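Local coordinates for protein alcohol oxidase (Myceliophthora thermophila, PDB 6F74) that binds FAD as a VAO-type flavoprotein and probably acts as an oxygen-dependent oxidase, at residues G238-H246 / G538-G546; N280-G290 / Q562-Y570. One frame throughout, in Å; residues are numbered along the deposited sequence.

Interaction 1 (G238-H246 / G538-G546); sequences GGWPSGGGH and GGYMNEGDG. With FAD (flavin-adenine dinucleotide), chain I.
At the pyrimidine end of the flavin, in the FAD pocket, Tyr540 reaches across to the backbone of Gly245 and to the cofactor together. Tyr540 OH donates to FAD O2 at 2.8 Å. The same Tyr540 OH accepts from Gly245 N at 2.9 Å, while Asn542 ND2 also donates to it, which largely fixes its rotation. Tyr540 CG lies opposite the backbone N (chi1 180°), which carries the ring edge past Gly243 O and Gly244 CA. Asn542 ND2 also grips Gly239 O at 2.9 Å, arriving above the carbonyl plane; Gly243 N bonds that oxygen from the opposite face. Arg164 and a water hold the amide's OD1. Here the glycine-rich turn of the FAD-binding domain meets the C-terminal berberine-like segment, which returns to the cofactor as in other VAO-type flavoproteins. Glycine suits position 243 because its bare CA lets Met541 SD come within 3.6 Å of Gly243 CA, with the Asn542 amide close by. His246 binds the flavin through its backbone, His246 N donating to FAD O2 at 3.1 Å and His246 O accepting from N3. Its imidazole turns a face to N3, and His246 NE2 donates almost straight (165°) to the syn side of Glu543 OE1 at 2.8 Å, with Tyr352 holding ND1. The other carboxylate oxygen, Glu543 OE2, lies 3.6 Å from FAD C10.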
loop_
_atom_site.group_PDB
_atom_site.type_symbol
_atom_site.label_atom_id
_atom_site.label_comp_id
_atom_site.label_asym_id
_atom_site.label_seq_id
_atom_site.Cartn_x
_atom_site.Cartn_y
_atom_site.Cartn_z
ATOM N N GLY A 238 7.682 6.138 -2.805
ATOM C CA GLY A 238 8.314 4.872 -2.422
ATOM C C GLY A 238 7.500 3.695 -2.921
ATOM O O GLY A 238 7.369 3.477 -4.127
ATOM N N GLY A 239 6.965 2.933 -1.983
ATOM C CA GLY A 239 6.155 1.773 -2.317
ATOM C C GLY A 239 4.840 2.099 -3.011
ATOM O O GLY A 239 4.348 1.296 -3.798
ATOM N N TRP A 240 4.259 3.257 -2.712
ATOM C CA TRP A 240 2.933 3.573 -3.233
ATOM C C TRP A 240 2.915 3.569 -4.778
ATOM O O TRP A 240 2.223 2.722 -5.355
ATOM C CB TRP A 240 2.351 4.861 -2.605
ATOM C CG TRP A 240 0.921 5.120 -2.923
ATOM C CD1 TRP A 240 -0.165 4.794 -2.181
ATOM C CD2 TRP A 240 0.424 5.802 -4.077
ATOM N NE1 TRP A 240 -1.312 5.196 -2.816
ATOM C CE2 TRP A 240 -0.972 5.832 -3.976
ATOM C CE3 TRP A 240 1.031 6.364 -5.201
ATOM C CZ2 TRP A 240 -1.777 6.400 -4.951
ATOM C CZ3 TRP A 240 0.226 6.941 -6.165
ATOM C CH2 TRP A 240 -1.164 6.974 -6.033
ATOM N N PRO A 241 3.728 4.445 -5.450
ATOM C CA PRO A 241 3.722 4.451 -6.905
ATOM C C PRO A 241 4.393 3.215 -7.526
ATOM O O PRO A 241 3.952 2.717 -8.544
ATOM C CB PRO A 241 4.505 5.740 -7.255
ATOM C CG PRO A 241 5.490 5.867 -6.153
ATOM C CD PRO A 241 4.731 5.394 -4.922
ATOM N N SER A 242 5.422 2.699 -6.888
ATOM C CA SER A 242 6.213 1.589 -7.466
ATOM C C SER A 242 5.421 0.281 -7.584
ATOM O O SER A 242 5.691 -0.557 -8.460
ATOM C CB SER A 242 7.508 1.365 -6.659
ATOM O OG SER A 242 7.263 0.708 -5.422
ATOM N N GLY A 243 4.443 0.126 -6.691
ATOM C CA GLY A 243 3.553 -1.009 -6.721
ATOM C C GLY A 243 2.279 -0.842 -7.515
ATOM O O GLY A 243 1.547 -1.829 -7.732
ATOM N N GLY A 244 2.011 0.379 -7.974
ATOM C CA GLY A 244 0.698 0.701 -8.546
ATOM C C GLY A 244 0.180 2.013 -8.024
ATOM O O GLY A 244 0.309 3.009 -8.690
ATOM N N GLY A 245 -0.398 2.009 -6.839
ATOM C CA GLY A 245 -0.952 3.218 -6.224
ATOM C C GLY A 245 -2.345 3.573 -6.719
ATOM O O GLY A 245 -2.472 4.124 -7.802
ATOM N N HIS A 246 -3.371 3.258 -5.924
ATOM C CA HIS A 246 -4.748 3.615 -6.214
ATOM C C HIS A 246 -5.201 4.716 -5.292
ATOM O O HIS A 246 -4.626 4.960 -4.252
ATOM C CB HIS A 246 -5.703 2.403 -6.106
ATOM C CG HIS A 246 -5.850 1.872 -4.726
ATOM N ND1 HIS A 246 -6.719 2.419 -3.804
ATOM C CD2 HIS A 246 -5.207 0.866 -4.093
ATOM C CE1 HIS A 246 -6.584 1.788 -2.647
ATOM N NE2 HIS A 246 -5.668 0.844 -2.793
ATOM N N GLY A 538 -4.312 -11.259 -11.765
ATOM C CA GLY A 538 -3.210 -11.063 -10.835
ATOM C C GLY A 538 -3.745 -10.349 -9.605
ATOM O O GLY A 538 -4.968 -10.257 -9.380
ATOM N N GLY A 539 -2.803 -9.887 -8.788
ATOM C CA GLY A 539 -3.106 -9.215 -7.537
ATOM C C GLY A 539 -2.364 -7.908 -7.502
ATOM O O GLY A 539 -1.718 -7.522 -8.481
ATOM N N TYR A 540 -2.460 -7.254 -6.342
ATOM C CA TYR A 540 -1.898 -5.932 -6.088
ATOM C C TYR A 540 -0.844 -6.040 -4.974
ATOM O O TYR A 540 -1.189 -6.258 -3.813
ATOM C CB TYR A 540 -3.009 -4.979 -5.651
ATOM C CG TYR A 540 -2.550 -3.575 -5.354
ATOM C CD1 TYR A 540 -1.589 -2.948 -6.143
ATOM C CD2 TYR A 540 -3.095 -2.852 -4.308
ATOM C CE1 TYR A 540 -1.176 -1.648 -5.893
ATOM C CE2 TYR A 540 -2.664 -1.542 -4.030
ATOM C CZ TYR A 540 -1.713 -0.946 -4.842
ATOM O OH TYR A 540 -1.286 0.349 -4.568
ATOM N N MET A 541 0.432 -5.874 -5.328
ATOM C CA MET A 541 1.546 -6.106 -4.407
ATOM C C MET A 541 1.444 -5.305 -3.108
ATOM O O MET A 541 1.685 -5.834 -2.027
ATOM C CB MET A 541 2.889 -5.895 -5.108
ATOM C CG MET A 541 3.217 -4.472 -5.492
ATOM S SD MET A 541 4.797 -4.410 -6.381
ATOM C CE MET A 541 4.145 -4.743 -8.029
ATOM N N ASN A 542 1.042 -4.041 -3.216
ATOM C CA ASN A 542 1.027 -3.123 -2.066
ATOM C C ASN A 542 0.003 -3.499 -1.012
ATOM O O ASN A 542 0.196 -3.202 0.184
ATOM C CB ASN A 542 0.758 -1.669 -2.508
ATOM C CG ASN A 542 1.928 -1.030 -3.206
ATOM O OD1 ASN A 542 3.056 -1.531 -3.149
ATOM N ND2 ASN A 542 1.679 0.118 -3.858
ATOM N N GLU A 543 -1.087 -4.116 -1.466
ATOM C CA GLU A 543 -2.152 -4.594 -0.588
ATOM C C GLU A 543 -2.507 -5.970 -1.126
ATOM O O GLU A 543 -3.471 -6.149 -1.884
ATOM C CB GLU A 543 -3.355 -3.643 -0.559
ATOM C CG GLU A 543 -3.081 -2.311 0.159
ATOM C CD GLU A 543 -4.172 -1.249 -0.043
ATOM O OE1 GLU A 543 -4.794 -1.258 -1.123
ATOM O OE2 GLU A 543 -4.423 -0.357 0.846
ATOM N N GLY A 544 -1.698 -6.934 -0.723
ATOM C CA GLY A 544 -1.743 -8.249 -1.310
ATOM C C GLY A 544 -1.097 -9.316 -0.457
ATOM O O GLY A 544 -0.675 -9.067 0.668
ATOM N N ASP A 545 -1.063 -10.521 -1.013
ATOM C CA ASP A 545 -0.732 -11.733 -0.249
ATOM C C ASP A 545 0.731 -12.053 -0.403
ATOM O O ASP A 545 1.127 -12.674 -1.370
ATOM C CB ASP A 545 -1.563 -12.902 -0.776
ATOM C CG ASP A 545 -1.403 -14.176 0.054
ATOM O OD1 ASP A 545 -0.657 -14.189 1.035
ATOM O OD2 ASP A 545 -2.072 -15.185 -0.269
ATOM N N GLY A 546 1.515 -11.685 0.593
ATOM C CA GLY A 546 2.966 -11.895 0.556
ATOM C C GLY A 546 3.341 -13.329 0.852
ATOM O O GLY A 546 4.504 -13.663 0.680
HETATM P PA FAD I . 7.408 2.242 3.434
HETATM O O1A FAD I . 7.086 1.146 4.445
HETATM O O2A FAD I . 8.225 3.391 3.935
HETATM O O5B FAD I . 8.128 1.548 2.212
HETATM C C5B FAD I . 7.425 0.615 1.438
HETATM C C4B FAD I . 8.405 -0.114 0.535
HETATM O O4B FAD I . 8.945 0.854 -0.349
HETATM C C3B FAD I . 9.593 -0.748 1.212
HETATM O O3B FAD I . 10.004 -1.855 0.402
HETATM C C2B FAD I . 10.679 0.296 1.123
HETATM O O2B FAD I . 12.012 -0.218 1.018
HETATM C C1B FAD I . 10.349 0.975 -0.178
HETATM N N9A FAD I . 10.688 2.399 -0.272
HETATM C C8A FAD I . 10.101 3.408 0.387
HETATM N N7A FAD I . 10.637 4.591 0.030
HETATM C C5A FAD I . 11.573 4.328 -0.878
HETATM C C6A FAD I . 12.494 5.155 -1.656
HETATM N N6A FAD I . 12.443 6.493 -1.462
HETATM N N1A FAD I . 13.343 4.521 -2.507
HETATM C C2A FAD I . 13.333 3.169 -2.642
HETATM N N3A FAD I . 12.488 2.347 -1.967
HETATM C C4A FAD I . 11.602 2.884 -1.089
HETATM N N1 FAD I . -2.150 2.232 -0.957
HETATM C C2 FAD I . -2.991 2.605 -1.947
HETATM O O2 FAD I . -2.748 2.225 -3.122
HETATM N N3 FAD I . -4.063 3.390 -1.720
HETATM C C4 FAD I . -4.390 3.828 -0.491
HETATM O O4 FAD I . -5.394 4.539 -0.281
HETATM C C4X FAD I . -3.532 3.450 0.652
HETATM N N5 FAD I . -3.814 3.851 1.908
HETATM C C5X FAD I . -3.003 3.496 2.935
HETATM C C6 FAD I . -3.299 3.936 4.225
HETATM C C7 FAD I . -2.493 3.617 5.304
HETATM C C7M FAD I . -2.973 4.154 6.630
HETATM C C8 FAD I . -1.268 2.796 5.087
HETATM C C8M FAD I . -0.302 2.440 6.208
HETATM C C9 FAD I . -0.982 2.335 3.806
HETATM C C9A FAD I . -1.791 2.653 2.702
HETATM N N10 FAD I . -1.511 2.227 1.374
HETATM C C10 FAD I . -2.370 2.606 0.334
HETATM C "C1'" FAD I . -0.390 1.317 1.043
HETATM C "C2'" FAD I . 0.889 1.875 0.512
HETATM O "O2'" FAD I . 0.710 2.084 -0.887
HETATM C "C3'" FAD I . 2.009 0.846 0.705
HETATM O "O3'" FAD I . 2.066 0.376 2.064
HETATM C "C4'" FAD I . 3.365 1.401 0.291
HETATM O "O4'" FAD I . 4.369 0.400 0.479
HETATM C "C5'" FAD I . 3.711 2.658 1.074
HETATM O "O5'" FAD I . 4.970 3.165 0.666
HETATM P P FAD I . 5.738 3.960 1.799
HETATM O O1P FAD I . 4.815 4.963 2.434
HETATM O O2P FAD I . 7.025 4.411 1.192
HETATM O O3P FAD I . 5.983 2.760 2.857
HETATM O O HOH W 1 5.660 -1.727 -4.292
#

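Interaction 2 (N280-G290 / Q562-Y570); sequences NSDLFRAIRGG and QHLAAKRKY
Tyr570 and Lys569, at the end of helix 562-570, both close on the carboxylate of Asp282 in the first turn of helix 281-287. Tyr570 OH donates to Asp282 OD1 at 2.6 Å, met on the syn side but tilted out of the carboxylate plane, and the ring is turned 71° from that plane. Lys569 NZ forms a salt bridge with Asp282 OD2 at 2.9 Å along its syn lone pair. The lysine is extended throughout, and its long chain reaches the acid from a backbone well away from it. Asp282 CG sits between its own backbone N and carbonyl carbon (chi1 55°), a setting that also brings OD1 to Leu283 N in a weak bond. With one oxygen for each partner, the acid is held at both ends, which would favour its charged form.

Leu283 CB lies over one face of the Tyr570 ring, 3.9 Å from its centroid, in a CH-pi contact. Tyrosine suits the site because its face packs on Leu283 while its hydroxyl, at the ring edge, meets Asp282. Further along, Ala286 CB meets Ala566 CB at 3.9 Å; the axes of these two helical segments come within 9.2 Å, with the alanine methyls facing each other at the middle. At the far end Gly290 CA rests over the centre of the His563 imidazole, 3.5 Å from the ring centroid, an approach its bare CA allows. Arg285 lays its guanidinium against the Gln562 amide, the two planes stacked, with Gln562 OE1 over one face. With N-to-C directions at 121°, this is a helix-helix packing with small alanines in the middle, Asp282 with Lys569 and Tyr570 at one end and Gly290 on His563 at the other, joining the helix after strand 272-276 to the helix of the berberine-like region.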
loop_
_atom_site.group_PDB
_atom_site.type_symbol
_atom_site.label_atom_id
_atom_site.label_comp_id
_atom_site.label_asym_id
_atom_site.label_seq_id
_atom_site.Cartn_x
_atom_site.Cartn_y
_atom_site.Cartn_z
ATOM N N ASN A 280 18.051 5.771 -18.873
ATOM C CA ASN A 280 17.863 4.562 -18.078
ATOM C C ASN A 280 16.396 4.116 -18.093
ATOM O O ASN A 280 15.796 3.881 -17.050
ATOM C CB ASN A 280 18.387 4.781 -16.656
ATOM C CG ASN A 280 19.880 5.186 -16.629
ATOM O OD1 ASN A 280 20.241 6.236 -16.111
ATOM N ND2 ASN A 280 20.745 4.329 -17.177
ATOM N N SER A 281 15.824 4.034 -19.299
ATOM C CA SER A 281 14.403 3.764 -19.470
ATOM C C SER A 281 13.966 2.383 -18.918
ATOM O O SER A 281 12.802 2.200 -18.569
ATOM C CB SER A 281 14.014 3.889 -20.944
ATOM O OG SER A 281 14.642 2.889 -21.743
ATOM N N ASP A 282 14.896 1.426 -18.867
ATOM C CA ASP A 282 14.621 0.121 -18.237
ATOM C C ASP A 282 14.458 0.239 -16.730
ATOM O O ASP A 282 13.610 -0.449 -16.138
ATOM C CB ASP A 282 15.655 -0.959 -18.621
ATOM C CG ASP A 282 17.112 -0.555 -18.342
ATOM O OD1 ASP A 282 17.387 0.625 -18.061
ATOM O OD2 ASP A 282 18.012 -1.433 -18.441
ATOM N N LEU A 283 15.266 1.101 -16.104
ATOM C CA LEU A 283 15.082 1.407 -14.682
ATOM C C LEU A 283 13.762 2.160 -14.423
ATOM O O LEU A 283 13.109 1.938 -13.412
ATOM C CB LEU A 283 16.280 2.186 -14.138
ATOM C CG LEU A 283 16.234 2.767 -12.714
ATOM C CD1 LEU A 283 16.123 1.726 -11.629
ATOM C CD2 LEU A 283 17.480 3.622 -12.521
ATOM N N PHE A 284 13.416 3.075 -15.326
ATOM C CA PHE A 284 12.224 3.911 -15.217
ATOM C C PHE A 284 10.953 3.055 -15.271
ATOM O O PHE A 284 10.001 3.258 -14.497
ATOM C CB PHE A 284 12.290 4.933 -16.354
ATOM C CG PHE A 284 11.113 5.853 -16.445
ATOM C CD1 PHE A 284 10.724 6.611 -15.357
ATOM C CD2 PHE A 284 10.452 6.030 -17.663
ATOM C CE1 PHE A 284 9.671 7.505 -15.471
ATOM C CE2 PHE A 284 9.403 6.917 -17.784
ATOM C CZ PHE A 284 9.001 7.662 -16.687
ATOM N N ARG A 285 10.970 2.079 -16.180
ATOM C CA ARG A 285 9.897 1.121 -16.311
ATOM C C ARG A 285 9.776 0.243 -15.066
ATOM O O ARG A 285 8.680 0.045 -14.563
ATOM C CB ARG A 285 10.081 0.255 -17.561
ATOM C CG ARG A 285 8.921 -0.732 -17.765
ATOM C CD ARG A 285 9.031 -1.614 -19.010
ATOM N NE ARG A 285 10.352 -2.253 -19.175
ATOM C CZ ARG A 285 11.204 -2.050 -20.179
ATOM N NH1 ARG A 285 10.922 -1.155 -21.140
ATOM N NH2 ARG A 285 12.388 -2.667 -20.162
ATOM N N ALA A 286 10.896 -0.263 -14.580
ATOM C CA ALA A 286 10.912 -1.109 -13.374
ATOM C C ALA A 286 10.274 -0.442 -12.143
ATOM O O ALA A 286 9.466 -1.061 -11.437
ATOM C CB ALA A 286 12.334 -1.519 -13.061
ATOM N N ILE A 287 10.627 0.812 -11.887
ATOM C CA ILE A 287 10.048 1.521 -10.721
ATOM C C ILE A 287 8.585 1.911 -10.888
ATOM O O ILE A 287 7.936 2.263 -9.907
ATOM C CB ILE A 287 10.860 2.756 -10.282
ATOM C CG1 ILE A 287 10.907 3.844 -11.365
ATOM C CG2 ILE A 287 12.269 2.338 -9.912
ATOM C CD1 ILE A 287 11.172 5.236 -10.785
ATOM N N ARG A 288 8.083 1.878 -12.126
ATOM C CA ARG A 288 6.683 2.172 -12.422
ATOM C C ARG A 288 5.870 0.889 -12.571
ATOM O O ARG A 288 5.322 0.605 -13.634
ATOM C CB ARG A 288 6.609 3.022 -13.697
ATOM C CG ARG A 288 7.104 4.450 -13.514
ATOM C CD ARG A 288 7.034 5.249 -14.800
ATOM N NE ARG A 288 5.697 5.182 -15.423
ATOM C CZ ARG A 288 5.433 5.369 -16.717
ATOM N NH1 ARG A 288 6.393 5.658 -17.585
ATOM N NH2 ARG A 288 4.187 5.258 -17.169
ATOM N N GLY A 289 5.778 0.119 -11.492
ATOM C CA GLY A 289 4.998 -1.133 -11.461
ATOM C C GLY A 289 5.744 -2.389 -11.024
ATOM O O GLY A 289 5.112 -3.411 -10.726
ATOM N N GLY A 290 7.071 -2.334 -10.969
ATOM C CA GLY A 290 7.884 -3.485 -10.591
ATOM C C GLY A 290 8.310 -3.537 -9.153
ATOM O O GLY A 290 9.202 -4.295 -8.817
ATOM N N GLN A 562 11.425 -8.898 -17.348
ATOM C CA GLN A 562 11.976 -7.561 -17.586
ATOM C C GLN A 562 12.269 -6.843 -16.293
ATOM O O GLN A 562 13.276 -6.146 -16.195
ATOM C CB GLN A 562 11.013 -6.710 -18.405
ATOM C CG GLN A 562 11.516 -6.311 -19.769
ATOM C CD GLN A 562 10.401 -5.769 -20.659
ATOM O OE1 GLN A 562 10.695 -5.052 -21.620
ATOM N NE2 GLN A 562 9.121 -6.096 -20.338
ATOM N N HIS A 563 11.408 -6.988 -15.292
ATOM C CA HIS A 563 11.705 -6.394 -13.990
ATOM C C HIS A 563 12.990 -6.999 -13.426
ATOM O O HIS A 563 13.900 -6.277 -12.999
ATOM C CB HIS A 563 10.559 -6.589 -13.006
ATOM C CG HIS A 563 9.318 -5.832 -13.355
ATOM N ND1 HIS A 563 9.335 -4.624 -14.013
ATOM C CD2 HIS A 563 8.020 -6.100 -13.096
ATOM C CE1 HIS A 563 8.099 -4.187 -14.161
ATOM N NE2 HIS A 563 7.277 -5.072 -13.630
ATOM N N LEU A 564 13.065 -8.322 -13.461
ATOM C CA LEU A 564 14.245 -9.025 -12.991
ATOM C C LEU A 564 15.519 -8.606 -13.710
ATOM O O LEU A 564 16.530 -8.453 -13.070
ATOM C CB LEU A 564 14.072 -10.533 -13.123
ATOM C CG LEU A 564 15.046 -11.443 -12.397
ATOM C CD1 LEU A 564 15.137 -11.144 -10.914
ATOM C CD2 LEU A 564 14.600 -12.890 -12.620
ATOM N N ALA A 565 15.470 -8.402 -15.021
ATOM C CA ALA A 565 16.670 -7.954 -15.746
ATOM C C ALA A 565 17.180 -6.609 -15.198
ATOM O O ALA A 565 18.365 -6.471 -14.856
ATOM C CB ALA A 565 16.420 -7.885 -17.252
ATOM N N ALA A 566 16.280 -5.638 -15.101
ATOM C CA ALA A 566 16.577 -4.342 -14.478
ATOM C C ALA A 566 17.137 -4.494 -13.035
ATOM O O ALA A 566 18.076 -3.804 -12.651
ATOM C CB ALA A 566 15.341 -3.470 -14.483
ATOM N N LYS A 567 16.553 -5.402 -12.266
ATOM C CA LYS A 567 17.027 -5.705 -10.935
ATOM C C LYS A 567 18.475 -6.188 -10.937
ATOM O O LYS A 567 19.280 -5.713 -10.150
ATOM C CB LYS A 567 16.136 -6.750 -10.262
ATOM C CG LYS A 567 16.597 -7.199 -8.891
ATOM C CD LYS A 567 16.698 -6.044 -7.881
ATOM C CE LYS A 567 17.088 -6.584 -6.506
ATOM N NZ LYS A 567 17.228 -5.570 -5.434
ATOM N N ARG A 568 18.775 -7.132 -11.814
ATOM C CA ARG A 568 20.105 -7.694 -11.899
ATOM C C ARG A 568 21.144 -6.714 -12.518
ATOM O O ARG A 568 22.317 -6.719 -12.101
ATOM C CB ARG A 568 20.061 -9.026 -12.648
ATOM C CG ARG A 568 19.412 -10.143 -11.831
ATOM C CD ARG A 568 18.996 -11.356 -12.673
ATOM N NE ARG A 568 18.620 -12.497 -11.820
ATOM C CZ ARG A 568 18.156 -13.676 -12.247
ATOM N NH1 ARG A 568 17.984 -13.902 -13.547
ATOM N NH2 ARG A 568 17.880 -14.651 -11.362
ATOM N N LYS A 569 20.708 -5.866 -13.457
ATOM C CA LYS A 569 21.570 -4.813 -14.024
ATOM C C LYS A 569 21.926 -3.750 -12.980
ATOM O O LYS A 569 23.095 -3.480 -12.757
ATOM C CB LYS A 569 20.876 -4.141 -15.225
ATOM C CG LYS A 569 21.651 -2.997 -15.876
ATOM C CD LYS A 569 20.904 -2.425 -17.061
ATOM C CE LYS A 569 21.543 -1.141 -17.582
ATOM N NZ LYS A 569 20.739 -0.558 -18.689
ATOM N N TYR A 570 20.922 -3.170 -12.334
ATOM C CA TYR A 570 21.099 -1.995 -11.487
ATOM C C TYR A 570 21.445 -2.283 -10.021
ATOM O O TYR A 570 22.023 -1.427 -9.347
ATOM C CB TYR A 570 19.849 -1.111 -11.560
ATOM C CG TYR A 570 19.701 -0.442 -12.904
ATOM C CD1 TYR A 570 20.468 0.689 -13.214
ATOM C CD2 TYR A 570 18.818 -0.929 -13.862
ATOM C CE1 TYR A 570 20.353 1.329 -14.439
ATOM C CE2 TYR A 570 18.696 -0.294 -15.097
ATOM C CZ TYR A 570 19.462 0.843 -15.375
ATOM O OH TYR A 570 19.355 1.484 -16.582
#

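From the N terminus, the chain passes first through 238-246, then 280-290, and much later through 538-546 and 562-570. Interaction 1 pairs the first with the third and interaction 2 the second with the fourth, so the two long loops they close cross each other. Both loops run out through the seven-stranded antiparallel sheet and return by helix 512-533. Each contact ties the FAD-binding part to the berberine-like C-terminal part: interaction 1 in the buried core beside the flavin, interaction 2 nearer the surface. Their centres lie about 16 Å apart, and they touch directly, Met541 CE packing 3.2 Å from Gly289 O and Ser242 CB against Ile287 O.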